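Local coordinates for protein taurocyamine kinase (Schistosoma mansoni, PDB 4WOD) that reversibly transfers a phosphoryl group between ATP and taurocyamine, as a duplicated phosphagen kinase with two kinase repeats in one chain that uses magnesium as cofactor, at residues A[468-473]-A[698-703]; A[482-487]-A[640-645]; A[590-595]-A[603-608]; A[665-670]-A[684-689]. The protein carries 4 engineered substitutions. One frame throughout, in Å; residues are numbered along the deposited sequence.

Contact 1. Residues A[468-473]-A[698-703]; sequences LPFGDL and AAHEMA
F470, on the loop that leads into strand 480-489, packs its ring obliquely against helix 695-715, and the apolar packing starts there. Its CE1 lies 3.8 Å from the methyl CB of A699, with CZ almost as near, while CB of F470 meets CB of A703, one turn further along the helix, at 4.1 Å. The CG of F470 sits between its backbone N and its carbonyl carbon (chi1 44°), which turns the ring toward A699. L473 completes the row: its CD2 reaches CB of A703 at 3.8 Å, and its CD1 approaches SD of M702. Three small or flexible helix side chains thus receive two large ones from the loop.

The second group of contacts is polar only in part. The imidazole of H700 swings out to the loop, CG anti to the backbone N (chi1 -167°), and sets CD2 3.4 Å from the carbonyl O of P469. NE2 of H700 is about as close to that oxygen, but the angle is too poor for a hydrogen bond; CB of P469 lies over one face of the ring.

Around this pair of segments, Y603 and L599 of helix 599-614 take part in the same cluster, Y603 meeting the F470 ring edge-to-face, and M702 continues inward to A641 and V643 of the central sheet. With no hydrogen bond between the two segments, the loop is held to this helix by packing and shape, while backbone bonds from G471 and L473 go elsewhere, to A600 and G597.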
loop_
_atom_site.group_PDB
_atom_site.type_symbol
_atom_site.label_atom_id
_atom_site.label_comp_id
_atom_site.label_asym_id
_atom_site.label_seq_id
_atom_site.Cartn_x
_atom_site.Cartn_y
_atom_site.Cartn_z
ATOM N N LEU A 468 -27.941 18.514 -33.893
ATOM C CA LEU A 468 -26.928 18.994 -32.959
ATOM C C LEU A 468 -26.109 20.148 -33.552
ATOM O O LEU A 468 -25.963 20.250 -34.766
ATOM C CB LEU A 468 -26.011 17.838 -32.556
ATOM C CG LEU A 468 -26.642 16.705 -31.738
ATOM C CD1 LEU A 468 -25.777 15.472 -31.813
ATOM C CD2 LEU A 468 -26.855 17.139 -30.279
ATOM N N PRO A 469 -25.569 21.028 -32.699
ATOM C CA PRO A 469 -24.789 22.147 -33.240
ATOM C C PRO A 469 -23.313 21.801 -33.415
ATOM O O PRO A 469 -22.454 22.672 -33.264
ATOM C CB PRO A 469 -24.967 23.230 -32.181
ATOM C CG PRO A 469 -25.038 22.448 -30.904
ATOM C CD PRO A 469 -25.769 21.158 -31.244
ATOM N N PHE A 470 -23.025 20.538 -33.704
ATOM C CA PHE A 470 -21.668 20.112 -34.016
ATOM C C PHE A 470 -21.774 18.819 -34.808
ATOM O O PHE A 470 -22.796 18.140 -34.753
ATOM C CB PHE A 470 -20.822 19.930 -32.748
ATOM C CG PHE A 470 -21.538 19.210 -31.624
ATOM C CD1 PHE A 470 -22.053 19.917 -30.549
ATOM C CD2 PHE A 470 -21.688 17.835 -31.643
ATOM C CE1 PHE A 470 -22.720 19.270 -29.515
ATOM C CE2 PHE A 470 -22.349 17.175 -30.603
ATOM C CZ PHE A 470 -22.864 17.897 -29.540
ATOM N N GLY A 471 -20.737 18.486 -35.558
ATOM C CA GLY A 471 -20.769 17.298 -36.380
ATOM C C GLY A 471 -19.441 16.576 -36.318
ATOM O O GLY A 471 -19.051 16.050 -35.272
ATOM N N ASP A 472 -18.748 16.541 -37.450
ATOM C CA ASP A 472 -17.423 15.952 -37.528
ATOM C C ASP A 472 -16.370 17.056 -37.541
ATOM O O ASP A 472 -16.208 17.780 -38.529
ATOM C CB ASP A 472 -17.299 15.076 -38.771
ATOM C CG ASP A 472 -16.034 14.238 -38.776
ATOM O OD1 ASP A 472 -15.014 14.679 -38.196
ATOM O OD2 ASP A 472 -16.065 13.130 -39.361
ATOM N N LEU A 473 -15.638 17.163 -36.444
ATOM C CA LEU A 473 -14.668 18.231 -36.274
ATOM C C LEU A 473 -13.412 18.053 -37.138
ATOM O O LEU A 473 -12.532 18.919 -37.146
ATOM C CB LEU A 473 -14.262 18.331 -34.806
ATOM C CG LEU A 473 -15.359 18.303 -33.741
ATOM C CD1 LEU A 473 -14.757 18.450 -32.341
ATOM C CD2 LEU A 473 -16.413 19.353 -33.981
ATOM N N ALA A 698 -21.679 22.171 -22.922
ATOM C CA ALA A 698 -20.407 21.537 -22.568
ATOM C C ALA A 698 -19.745 20.934 -23.801
ATOM O O ALA A 698 -18.568 21.158 -24.067
ATOM C CB ALA A 698 -20.614 20.464 -21.492
ATOM N N ALA A 699 -20.512 20.157 -24.553
ATOM C CA ALA A 699 -19.968 19.515 -25.739
ATOM C C ALA A 699 -19.664 20.553 -26.831
ATOM O O ALA A 699 -18.702 20.402 -27.583
ATOM C CB ALA A 699 -20.927 18.445 -26.253
ATOM N N HIS A 700 -20.474 21.606 -26.910
ATOM C CA HIS A 700 -20.260 22.630 -27.932
ATOM C C HIS A 700 -19.034 23.485 -27.619
ATOM O O HIS A 700 -18.303 23.871 -28.531
ATOM C CB HIS A 700 -21.485 23.523 -28.083
ATOM C CG HIS A 700 -21.450 24.385 -29.306
ATOM N ND1 HIS A 700 -21.906 25.685 -29.316
ATOM C CD2 HIS A 700 -21.008 24.133 -30.560
ATOM C CE1 HIS A 700 -21.761 26.191 -30.528
ATOM N NE2 HIS A 700 -21.213 25.271 -31.300
ATOM N N GLU A 701 -18.806 23.767 -26.336
ATOM C CA GLU A 701 -17.615 24.497 -25.935
ATOM C C GLU A 701 -16.363 23.743 -26.377
ATOM O O GLU A 701 -15.450 24.349 -26.948
ATOM C CB GLU A 701 -17.589 24.752 -24.423
ATOM C CG GLU A 701 -18.498 25.898 -24.014
ATOM C CD GLU A 701 -18.245 26.395 -22.607
ATOM O OE1 GLU A 701 -17.158 26.124 -22.046
ATOM O OE2 GLU A 701 -19.143 27.071 -22.064
ATOM N N MET A 702 -16.322 22.430 -26.139
ATOM C CA MET A 702 -15.167 21.647 -26.565
ATOM C C MET A 702 -15.003 21.766 -28.074
ATOM O O MET A 702 -13.927 22.111 -28.553
ATOM C CB MET A 702 -15.284 20.178 -26.149
ATOM C CG MET A 702 -14.040 19.365 -26.474
ATOM S SD MET A 702 -14.099 18.663 -28.146
ATOM C CE MET A 702 -15.099 17.207 -27.896
ATOM N N ALA A 703 -16.079 21.499 -28.811
ATOM C CA ALA A 703 -16.056 21.561 -30.272
ATOM C C ALA A 703 -15.571 22.929 -30.799
ATOM O O ALA A 703 -14.663 22.993 -31.628
ATOM C CB ALA A 703 -17.438 21.237 -30.833
#

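Contact 2. Residues A[482-487]-A[640-645]; sequences STRVRV and RASVLL
Two central, neighbouring strands of the antiparallel sheet in the second catalytic domain meet here, 482-487 beside 640-645, and residues from both are predicted to bind ATP. R484 and S642 form a hydrogen-bonded pair, with N of S642 2.7 Å from O of R484 and the return bond from N of R484 to O of S642 at 3.0 Å. R486 and R640 repeat the pattern. Between these pairs V485 and A641 form a non-hydrogen-bonded pair whose CG2 and CB touch at 3.6 Å, on the sheet face that packs against helix 599-614 through V485.

The other face carries the arginines. R484 and R640 send extended chains outward and bring their NH1 atoms within 3.8 Å of each other, the guanidinium planes turned 75° apart. A water lies between them: it gives a hydrogen to O of R640 at 2.7 Å, accepts from NH1 of R484 at 3.1 Å, and binds OG of S642; its bond from NH1 of R640 is weak. R486 behaves differently. Its chain bends at chi2 (87°) and leans across to R640 on the neighbouring strand, where CB of R640 lies over the centre of one guanidinium face, 3.7 Å from CZ of R486.

Partners beyond the two strands fix these groups further: N634 receives NH1 of R486, D684 forms a salt bridge with NH2 of R640, and R589 adds another positive charge beside R484. Such a gathering of arginines is consistent with a pocket made for nucleotide phosphates; the water fills part of the polar site between S642 and two of them, and D684 would probably offset some of the positive charge.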
loop_
_atom_site.group_PDB
_atom_site.type_symbol
_atom_site.label_atom_id
_atom_site.label_comp_id
_atom_site.label_asym_id
_atom_site.label_seq_id
_atom_site.Cartn_x
_atom_site.Cartn_y
_atom_site.Cartn_z
ATOM N N SER A 482 -9.041 10.546 -32.040
ATOM C CA SER A 482 -10.257 9.935 -31.511
ATOM C C SER A 482 -11.063 10.907 -30.659
ATOM O O SER A 482 -10.538 11.896 -30.152
ATOM C CB SER A 482 -9.923 8.688 -30.688
ATOM O OG SER A 482 -9.120 9.027 -29.569
ATOM N N THR A 483 -12.340 10.592 -30.499
ATOM C CA THR A 483 -13.274 11.436 -29.761
ATOM C C THR A 483 -13.962 10.605 -28.677
ATOM O O THR A 483 -14.165 9.405 -28.841
ATOM C CB THR A 483 -14.314 12.063 -30.718
ATOM O OG1 THR A 483 -13.622 12.732 -31.779
ATOM C CG2 THR A 483 -15.229 13.068 -29.997
ATOM N N ARG A 484 -14.325 11.263 -27.578
ATOM C CA ARG A 484 -14.835 10.609 -26.396
ATOM C C ARG A 484 -15.715 11.618 -25.656
ATOM O O ARG A 484 -15.372 12.803 -25.572
ATOM C CB ARG A 484 -13.659 10.129 -25.522
ATOM C CG ARG A 484 -13.981 9.299 -24.250
ATOM C CD ARG A 484 -12.678 9.143 -23.427
ATOM N NE ARG A 484 -12.757 8.292 -22.229
ATOM C CZ ARG A 484 -12.949 8.744 -20.988
ATOM N NH1 ARG A 484 -13.127 10.034 -20.770
ATOM N NH2 ARG A 484 -12.977 7.903 -19.954
ATOM N N VAL A 485 -16.867 11.170 -25.172
ATOM C CA VAL A 485 -17.620 11.952 -24.185
ATOM C C VAL A 485 -18.025 11.008 -23.072
ATOM O O VAL A 485 -18.479 9.910 -23.328
ATOM C CB VAL A 485 -18.886 12.646 -24.757
ATOM C CG1 VAL A 485 -19.486 13.605 -23.700
ATOM C CG2 VAL A 485 -18.561 13.400 -26.020
ATOM N N ARG A 486 -17.857 11.430 -21.827
ATOM C CA ARG A 486 -18.329 10.616 -20.725
ATOM C C ARG A 486 -19.122 11.445 -19.719
ATOM O O ARG A 486 -19.019 12.684 -19.700
ATOM C CB ARG A 486 -17.163 9.916 -20.021
ATOM C CG ARG A 486 -16.178 10.814 -19.311
ATOM C CD ARG A 486 -16.592 11.157 -17.858
ATOM N NE ARG A 486 -15.533 11.886 -17.152
ATOM C CZ ARG A 486 -15.727 12.840 -16.246
ATOM N NH1 ARG A 486 -16.951 13.229 -15.917
ATOM N NH2 ARG A 486 -14.679 13.414 -15.667
ATOM N N VAL A 487 -19.882 10.748 -18.876
ATOM C CA VAL A 487 -20.494 11.380 -17.701
ATOM C C VAL A 487 -20.339 10.506 -16.469
ATOM O O VAL A 487 -20.203 9.283 -16.581
ATOM C CB VAL A 487 -22.004 11.674 -17.898
ATOM C CG1 VAL A 487 -22.230 12.754 -18.976
ATOM C CG2 VAL A 487 -22.761 10.390 -18.208
ATOM N N ARG A 640 -17.577 15.262 -19.538
ATOM C CA ARG A 640 -16.294 15.576 -20.110
ATOM C C ARG A 640 -16.238 15.045 -21.534
ATOM O O ARG A 640 -16.254 13.831 -21.752
ATOM C CB ARG A 640 -15.162 14.989 -19.252
ATOM C CG ARG A 640 -13.751 15.310 -19.749
ATOM C CD ARG A 640 -12.722 14.583 -18.867
ATOM N NE ARG A 640 -11.333 14.841 -19.229
ATOM C CZ ARG A 640 -10.684 14.244 -20.228
ATOM N NH1 ARG A 640 -11.303 13.360 -21.000
ATOM N NH2 ARG A 640 -9.410 14.536 -20.462
ATOM N N ALA A 641 -16.231 15.968 -22.492
ATOM C CA ALA A 641 -16.019 15.636 -23.896
ATOM C C ALA A 641 -14.582 15.946 -24.267
ATOM O O ALA A 641 -14.037 16.984 -23.885
ATOM C CB ALA A 641 -16.961 16.404 -24.784
ATOM N N SER A 642 -13.973 15.075 -25.050
ATOM C CA SER A 642 -12.562 15.230 -25.303
ATOM C C SER A 642 -12.171 14.695 -26.659
ATOM O O SER A 642 -12.907 13.915 -27.270
ATOM C CB SER A 642 -11.752 14.532 -24.206
ATOM O OG SER A 642 -11.917 13.130 -24.271
ATOM N N VAL A 643 -11.014 15.143 -27.135
ATOM C CA VAL A 643 -10.417 14.610 -28.355
ATOM C C VAL A 643 -8.945 14.342 -28.142
ATOM O O VAL A 643 -8.287 15.011 -27.349
ATOM C CB VAL A 643 -10.563 15.575 -29.567
ATOM C CG1 VAL A 643 -12.012 15.690 -29.996
ATOM C CG2 VAL A 643 -9.952 16.948 -29.257
ATOM N N LEU A 644 -8.430 13.354 -28.861
ATOM C CA LEU A 644 -6.997 13.186 -28.975
ATOM C C LEU A 644 -6.546 13.985 -30.205
ATOM O O LEU A 644 -6.809 13.590 -31.344
ATOM C CB LEU A 644 -6.633 11.709 -29.087
ATOM C CG LEU A 644 -5.186 11.363 -28.760
ATOM C CD1 LEU A 644 -4.727 12.147 -27.539
ATOM C CD2 LEU A 644 -5.074 9.879 -28.515
ATOM N N LEU A 645 -5.896 15.123 -29.962
ATOM C CA LEU A 645 -5.618 16.099 -31.017
ATOM C C LEU A 645 -4.133 16.197 -31.390
ATOM O O LEU A 645 -3.267 16.369 -30.523
ATOM C CB LEU A 645 -6.133 17.475 -30.592
ATOM C CG LEU A 645 -6.109 18.611 -31.620
ATOM C CD1 LEU A 645 -7.037 18.309 -32.781
ATOM C CD2 LEU A 645 -6.478 19.935 -30.966
HETATM O O HOH W 1 -13.952 12.598 -22.388
#

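Contact 3. Residues A[590-595]-A[603-608]; sequences IISMQQ and YKRLIE
OE1 of Q594 takes two N-H groups from the guanidinium of R605. The bond from NH2 of R605 to OE1 of Q594 is short, 2.7 Å, and fairly straight at 161°; it arrives in the carbonyl plane on a lone pair, and the oxygen lies only 3° out of the guanidinium plane. A weak bond from NH1 of R605 to the same OE1 measures 3.2 Å. Amide and guanidinium are nearly coplanar. A bend at chi3 (51°) of R605 turns the otherwise extended chain toward the strand, where OG of S592 lies 3.0 Å from NE of R605.

Strand 588-595 and helix 599-614 are consecutive in the chain, joined by a short turn, and the helix runs back nearly antiparallel across one face of the catalytic-domain sheet. Beside the polar group, CB of S592 packs against CB of L606 at 3.6 Å, and CD1 of L606 meets CG2 of I590 at the same distance, the two side chains set at a slant to one another.

The buried polar ends have further partners: E522 forms a salt bridge with NH1 of R605, T577 O accepts from its NE, and OG of S592 is hydrogen-bonded to O of V602, on the same helix, four residues before L606.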
loop_
_atom_site.group_PDB
_atom_site.type_symbol
_atom_site.label_atom_id
_atom_site.label_comp_id
_atom_site.label_asym_id
_atom_site.label_seq_id
_atom_site.Cartn_x
_atom_site.Cartn_y
_atom_site.Cartn_z
ATOM N N ILE A 590 -20.107 6.569 -17.484
ATOM C CA ILE A 590 -20.692 6.120 -18.748
ATOM C C ILE A 590 -19.974 6.821 -19.901
ATOM O O ILE A 590 -19.919 8.044 -19.945
ATOM C CB ILE A 590 -22.208 6.406 -18.818
ATOM C CG1 ILE A 590 -22.924 5.806 -17.600
ATOM C CG2 ILE A 590 -22.822 5.867 -20.139
ATOM C CD1 ILE A 590 -24.368 6.290 -17.457
ATOM N N ILE A 591 -19.449 6.036 -20.839
ATOM C CA ILE A 591 -18.466 6.534 -21.804
ATOM C C ILE A 591 -18.840 6.205 -23.235
ATOM O O ILE A 591 -19.195 5.078 -23.526
ATOM C CB ILE A 591 -17.061 5.914 -21.532
ATOM C CG1 ILE A 591 -16.585 6.220 -20.109
ATOM C CG2 ILE A 591 -16.021 6.389 -22.548
ATOM C CD1 ILE A 591 -15.766 5.079 -19.522
ATOM N N SER A 592 -18.750 7.186 -24.124
ATOM C CA SER A 592 -18.891 6.909 -25.553
ATOM C C SER A 592 -17.617 7.363 -26.234
ATOM O O SER A 592 -17.096 8.417 -25.905
ATOM C CB SER A 592 -20.111 7.616 -26.143
ATOM O OG SER A 592 -20.266 7.289 -27.523
ATOM N N MET A 593 -17.107 6.578 -27.178
ATOM C CA MET A 593 -15.910 6.987 -27.886
ATOM C C MET A 593 -15.744 6.249 -29.209
ATOM O O MET A 593 -16.345 5.201 -29.420
ATOM C CB MET A 593 -14.673 6.749 -27.015
ATOM C CG MET A 593 -14.428 5.274 -26.750
ATOM S SD MET A 593 -12.882 4.912 -25.896
ATOM C CE MET A 593 -13.081 5.743 -24.337
ATOM N N GLN A 594 -14.917 6.805 -30.092
ATOM C CA GLN A 594 -14.579 6.143 -31.357
ATOM C C GLN A 594 -13.401 6.829 -32.030
ATOM O O GLN A 594 -13.029 7.945 -31.665
ATOM C CB GLN A 594 -15.778 6.132 -32.312
ATOM C CG GLN A 594 -16.071 7.476 -32.953
ATOM C CD GLN A 594 -17.466 7.542 -33.536
ATOM O OE1 GLN A 594 -18.424 7.070 -32.926
ATOM N NE2 GLN A 594 -17.588 8.125 -34.727
ATOM N N GLN A 595 -12.812 6.149 -33.011
ATOM C CA GLN A 595 -11.767 6.743 -33.837
ATOM C C GLN A 595 -12.357 7.886 -34.647
ATOM O O GLN A 595 -13.539 7.862 -34.984
ATOM C CB GLN A 595 -11.152 5.703 -34.783
ATOM C CG GLN A 595 -10.397 4.576 -34.099
ATOM C CD GLN A 595 -9.030 4.999 -33.615
ATOM O OE1 GLN A 595 -8.884 5.524 -32.509
ATOM N NE2 GLN A 595 -8.013 4.766 -34.437
ATOM N N TYR A 603 -21.539 11.695 -29.145
ATOM C CA TYR A 603 -22.471 12.355 -28.225
ATOM C C TYR A 603 -23.845 11.697 -28.272
ATOM O O TYR A 603 -24.428 11.394 -27.239
ATOM C CB TYR A 603 -22.575 13.836 -28.578
ATOM C CG TYR A 603 -23.456 14.638 -27.659
ATOM C CD1 TYR A 603 -22.939 15.185 -26.497
ATOM C CD2 TYR A 603 -24.800 14.843 -27.949
ATOM C CE1 TYR A 603 -23.736 15.921 -25.620
ATOM C CE2 TYR A 603 -25.618 15.599 -27.078
ATOM C CZ TYR A 603 -25.069 16.131 -25.912
ATOM O OH TYR A 603 -25.833 16.875 -25.027
ATOM N N LYS A 604 -24.345 11.474 -29.484
ATOM C CA LYS A 604 -25.629 10.823 -29.676
ATOM C C LYS A 604 -25.654 9.448 -28.986
ATOM O O LYS A 604 -26.570 9.162 -28.222
ATOM C CB LYS A 604 -25.933 10.683 -31.171
ATOM C CG LYS A 604 -27.350 10.167 -31.479
ATOM C CD LYS A 604 -27.715 10.365 -32.952
ATOM C CE LYS A 604 -29.067 9.740 -33.286
ATOM N NZ LYS A 604 -29.005 8.267 -33.118
ATOM N N ARG A 605 -24.637 8.621 -29.238
ATOM C CA ARG A 605 -24.543 7.295 -28.626
ATOM C C ARG A 605 -24.498 7.403 -27.100
ATOM O O ARG A 605 -25.207 6.684 -26.401
ATOM C CB ARG A 605 -23.305 6.541 -29.142
ATOM C CG ARG A 605 -23.198 5.117 -28.652
ATOM C CD ARG A 605 -22.131 4.343 -29.430
ATOM N NE ARG A 605 -20.866 5.060 -29.455
ATOM C CZ ARG A 605 -20.323 5.610 -30.534
ATOM N NH1 ARG A 605 -20.913 5.495 -31.715
ATOM N NH2 ARG A 605 -19.172 6.259 -30.430
ATOM N N LEU A 606 -23.669 8.313 -26.587
ATOM C CA LEU A 606 -23.664 8.558 -25.147
ATOM C C LEU A 606 -25.059 8.891 -24.599
ATOM O O LEU A 606 -25.503 8.246 -23.649
ATOM C CB LEU A 606 -22.706 9.687 -24.772
ATOM C CG LEU A 606 -22.701 9.901 -23.247
ATOM C CD1 LEU A 606 -22.351 8.586 -22.491
ATOM C CD2 LEU A 606 -21.748 11.007 -22.850
ATOM N N ILE A 607 -25.743 9.887 -25.168
ATOM C CA ILE A 607 -27.028 10.331 -24.600
ATOM C C ILE A 607 -28.056 9.190 -24.587
ATOM O O ILE A 607 -28.785 8.975 -23.605
ATOM C CB ILE A 607 -27.618 11.564 -25.359
ATOM C CG1 ILE A 607 -26.629 12.735 -25.355
ATOM C CG2 ILE A 607 -28.963 11.984 -24.753
ATOM C CD1 ILE A 607 -26.058 13.066 -23.998
ATOM N N GLU A 608 -28.083 8.429 -25.670
ATOM C CA GLU A 608 -29.028 7.344 -25.790
ATOM C C GLU A 608 -28.718 6.253 -24.770
ATOM O O GLU A 608 -29.631 5.626 -24.238
ATOM C CB GLU A 608 -29.013 6.785 -27.209
ATOM C CG GLU A 608 -29.640 7.737 -28.218
ATOM C CD GLU A 608 -29.413 7.291 -29.647
ATOM O OE1 GLU A 608 -28.744 6.246 -29.849
ATOM O OE2 GLU A 608 -29.891 8.000 -30.560
#

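Contact 4. Residues A[665-670]-A[684-689]; sequences MLQARG and DISNKR
R669 and D684 face each other as a hydrogen-bonded pair of the antiparallel sheet, where strand 666-669 forms one edge against strand 682-687. R669 is among the residues predicted to bind ATP. The arginine chain, extended from CG to NE, runs over the aspartate, and NH2 of R669 comes 3.1 Å from OD2 of D684. This salt bridge rests on charge alone: the oxygen lies well out of the guanidinium plane, and no N-H points at it. Instead CB of D684 sits 3.4 Å above one guanidinium face, toward its rim, with the carboxylate plane turned 30° from that of the guanidinium.

The backbone sets this pair. N of D684 donates to O of R669 at 2.8 Å, and Q667 and S686 make a second two-bond pair, N of Q667 reaching O of S686 at the same length. On the opposite face, CD1 of I685 meets CB of A668 at 3.6 Å while its CG2 touches CD1 of L666; M709 of helix 695-715 lies against both I685 and L666.

Further out, the carboxylate of D684 is also shared with R640 of the neighbouring strand, which would probably favour its charged form. At the other end, M665 has the positive phi of the C-prime residue in a Schellman motif that ends the preceding helix. Its SD lies 3.5 Å from CD of R689, whose guanidinium sits beside E701 in a pair too short to be trusted in detail. Here the backbone pairing runs on past the strands: N of K688 donates to O of M665 at 2.9 Å, nearly straight at 164°.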
loop_
_atom_site.group_PDB
_atom_site.type_symbol
_atom_site.label_atom_id
_atom_site.label_comp_id
_atom_site.label_asym_id
_atom_site.label_seq_id
_atom_site.Cartn_x
_atom_site.Cartn_y
_atom_site.Cartn_z
ATOM N N MET A 665 -11.847 27.871 -22.361
ATOM C CA MET A 665 -12.160 27.066 -21.179
ATOM C C MET A 665 -11.962 25.575 -21.455
ATOM O O MET A 665 -12.843 24.738 -21.214
ATOM C CB MET A 665 -13.579 27.375 -20.699
ATOM C CG MET A 665 -13.709 28.813 -20.173
ATOM S SD MET A 665 -15.384 29.362 -19.762
ATOM C CE MET A 665 -16.126 29.487 -21.394
ATOM N N LEU A 666 -10.779 25.272 -21.981
ATOM C CA LEU A 666 -10.369 23.919 -22.300
ATOM C C LEU A 666 -9.208 23.513 -21.420
ATOM O O LEU A 666 -8.471 24.365 -20.919
ATOM C CB LEU A 666 -9.954 23.801 -23.762
ATOM C CG LEU A 666 -10.996 24.086 -24.833
ATOM C CD1 LEU A 666 -10.310 24.143 -26.191
ATOM C CD2 LEU A 666 -12.050 22.992 -24.804
ATOM N N GLN A 667 -9.050 22.208 -21.239
ATOM C CA GLN A 667 -7.900 21.673 -20.533
ATOM C C GLN A 667 -7.089 20.867 -21.525
ATOM O O GLN A 667 -7.662 20.205 -22.394
ATOM C CB GLN A 667 -8.334 20.810 -19.349
ATOM C CG GLN A 667 -7.223 19.920 -18.812
ATOM C CD GLN A 667 -7.747 18.710 -18.062
ATOM O OE1 GLN A 667 -8.114 18.803 -16.887
ATOM N NE2 GLN A 667 -7.786 17.561 -18.740
ATOM N N ALA A 668 -5.765 20.937 -21.416
ATOM C CA ALA A 668 -4.879 20.189 -22.306
ATOM C C ALA A 668 -3.912 19.324 -21.503
ATOM O O ALA A 668 -3.389 19.764 -20.483
ATOM C CB ALA A 668 -4.114 21.132 -23.207
ATOM N N ARG A 669 -3.688 18.094 -21.956
ATOM C CA ARG A 669 -2.701 17.216 -21.326
ATOM C C ARG A 669 -1.931 16.412 -22.387
ATOM O O ARG A 669 -2.523 15.829 -23.298
ATOM C CB ARG A 669 -3.369 16.277 -20.302
ATOM C CG ARG A 669 -4.357 15.293 -20.900
ATOM C CD ARG A 669 -5.003 14.368 -19.865
ATOM N NE ARG A 669 -5.945 13.436 -20.495
ATOM C CZ ARG A 669 -5.610 12.253 -21.005
ATOM N NH1 ARG A 669 -4.346 11.839 -20.963
ATOM N NH2 ARG A 669 -6.540 11.482 -21.563
ATOM N N GLY A 670 -0.605 16.396 -22.271
ATOM C CA GLY A 670 0.242 15.734 -23.249
ATOM C C GLY A 670 0.617 14.315 -22.868
ATOM O O GLY A 670 0.239 13.831 -21.801
ATOM N N ASP A 684 -4.425 15.646 -25.404
ATOM C CA ASP A 684 -5.799 15.357 -25.030
ATOM C C ASP A 684 -6.479 16.657 -24.597
ATOM O O ASP A 684 -6.101 17.258 -23.592
ATOM C CB ASP A 684 -5.857 14.314 -23.920
ATOM C CG ASP A 684 -7.270 13.913 -23.585
ATOM O OD1 ASP A 684 -7.919 14.646 -22.811
ATOM O OD2 ASP A 684 -7.738 12.882 -24.114
ATOM N N ILE A 685 -7.467 17.095 -25.370
ATOM C CA ILE A 685 -8.152 18.357 -25.095
ATOM C C ILE A 685 -9.570 18.097 -24.607
ATOM O O ILE A 685 -10.301 17.312 -25.205
ATOM C CB ILE A 685 -8.218 19.268 -26.350
ATOM C CG1 ILE A 685 -6.843 19.392 -27.015
ATOM C CG2 ILE A 685 -8.774 20.642 -25.990
ATOM C CD1 ILE A 685 -5.813 20.052 -26.136
ATOM N N SER A 686 -9.970 18.747 -23.525
ATOM C CA SER A 686 -11.339 18.570 -23.052
ATOM C C SER A 686 -11.944 19.886 -22.570
ATOM O O SER A 686 -11.219 20.833 -22.274
ATOM C CB SER A 686 -11.383 17.521 -21.936
ATOM O OG SER A 686 -10.487 17.848 -20.888
ATOM N N ASN A 687 -13.270 19.954 -22.506
ATOM C CA ASN A 687 -13.906 21.085 -21.843
ATOM C C ASN A 687 -13.542 21.074 -20.376
ATOM O O ASN A 687 -13.475 20.012 -19.751
ATOM C CB ASN A 687 -15.426 21.065 -22.010
ATOM C CG ASN A 687 -16.073 19.798 -21.455
ATOM O OD1 ASN A 687 -15.913 18.711 -22.014
ATOM N ND2 ASN A 687 -16.837 19.941 -20.365
ATOM N N LYS A 688 -13.296 22.247 -19.816
ATOM C CA LYS A 688 -13.006 22.314 -18.396
ATOM C C LYS A 688 -14.288 22.421 -17.553
ATOM O O LYS A 688 -14.356 21.883 -16.450
ATOM C CB LYS A 688 -12.072 23.484 -18.110
ATOM C CG LYS A 688 -11.319 23.362 -16.804
ATOM C CD LYS A 688 -10.594 24.654 -16.466
ATOM C CE LYS A 688 -11.333 25.872 -17.016
ATOM N NZ LYS A 688 -11.415 26.977 -16.008
ATOM N N ARG A 689 -15.313 23.083 -18.079
ATOM C CA ARG A 689 -16.515 23.326 -17.287
ATOM C C ARG A 689 -17.319 22.054 -17.050
ATOM O O ARG A 689 -17.335 21.157 -17.897
ATOM C CB ARG A 689 -17.394 24.374 -17.964
ATOM C CG ARG A 689 -16.739 25.754 -18.028
ATOM C CD ARG A 689 -17.542 26.694 -18.902
ATOM N NE ARG A 689 -18.651 27.288 -18.172
ATOM C CZ ARG A 689 -19.633 27.982 -18.735
ATOM N NH1 ARG A 689 -19.660 28.160 -20.051
ATOM N NH2 ARG A 689 -20.593 28.490 -17.977
HETATM O O HOH W 2 -15.248 24.298 -20.997
#

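Followed from the N terminus, the chain first meets 468-473, whose partner 698-703 lies more than two hundred residues later; contact 1 therefore closes a long loop that holds the other three. Within it, contact 2 brings strand 480-489 to strand 639-646, and the short strand-to-helix turn of contact 3 falls inside that span. Contact 4, a hairpin-like return from 665-670 to 684-689, opens after contact 2 has closed; no loops cross. Contacts 2, 3 and 4 share one antiparallel sheet, with helix 599-614 and helix 695-715 against it. Y603 ties contact 3 to contact 1, M702 reaches contact 2, and D684 joins contacts 2 and 4.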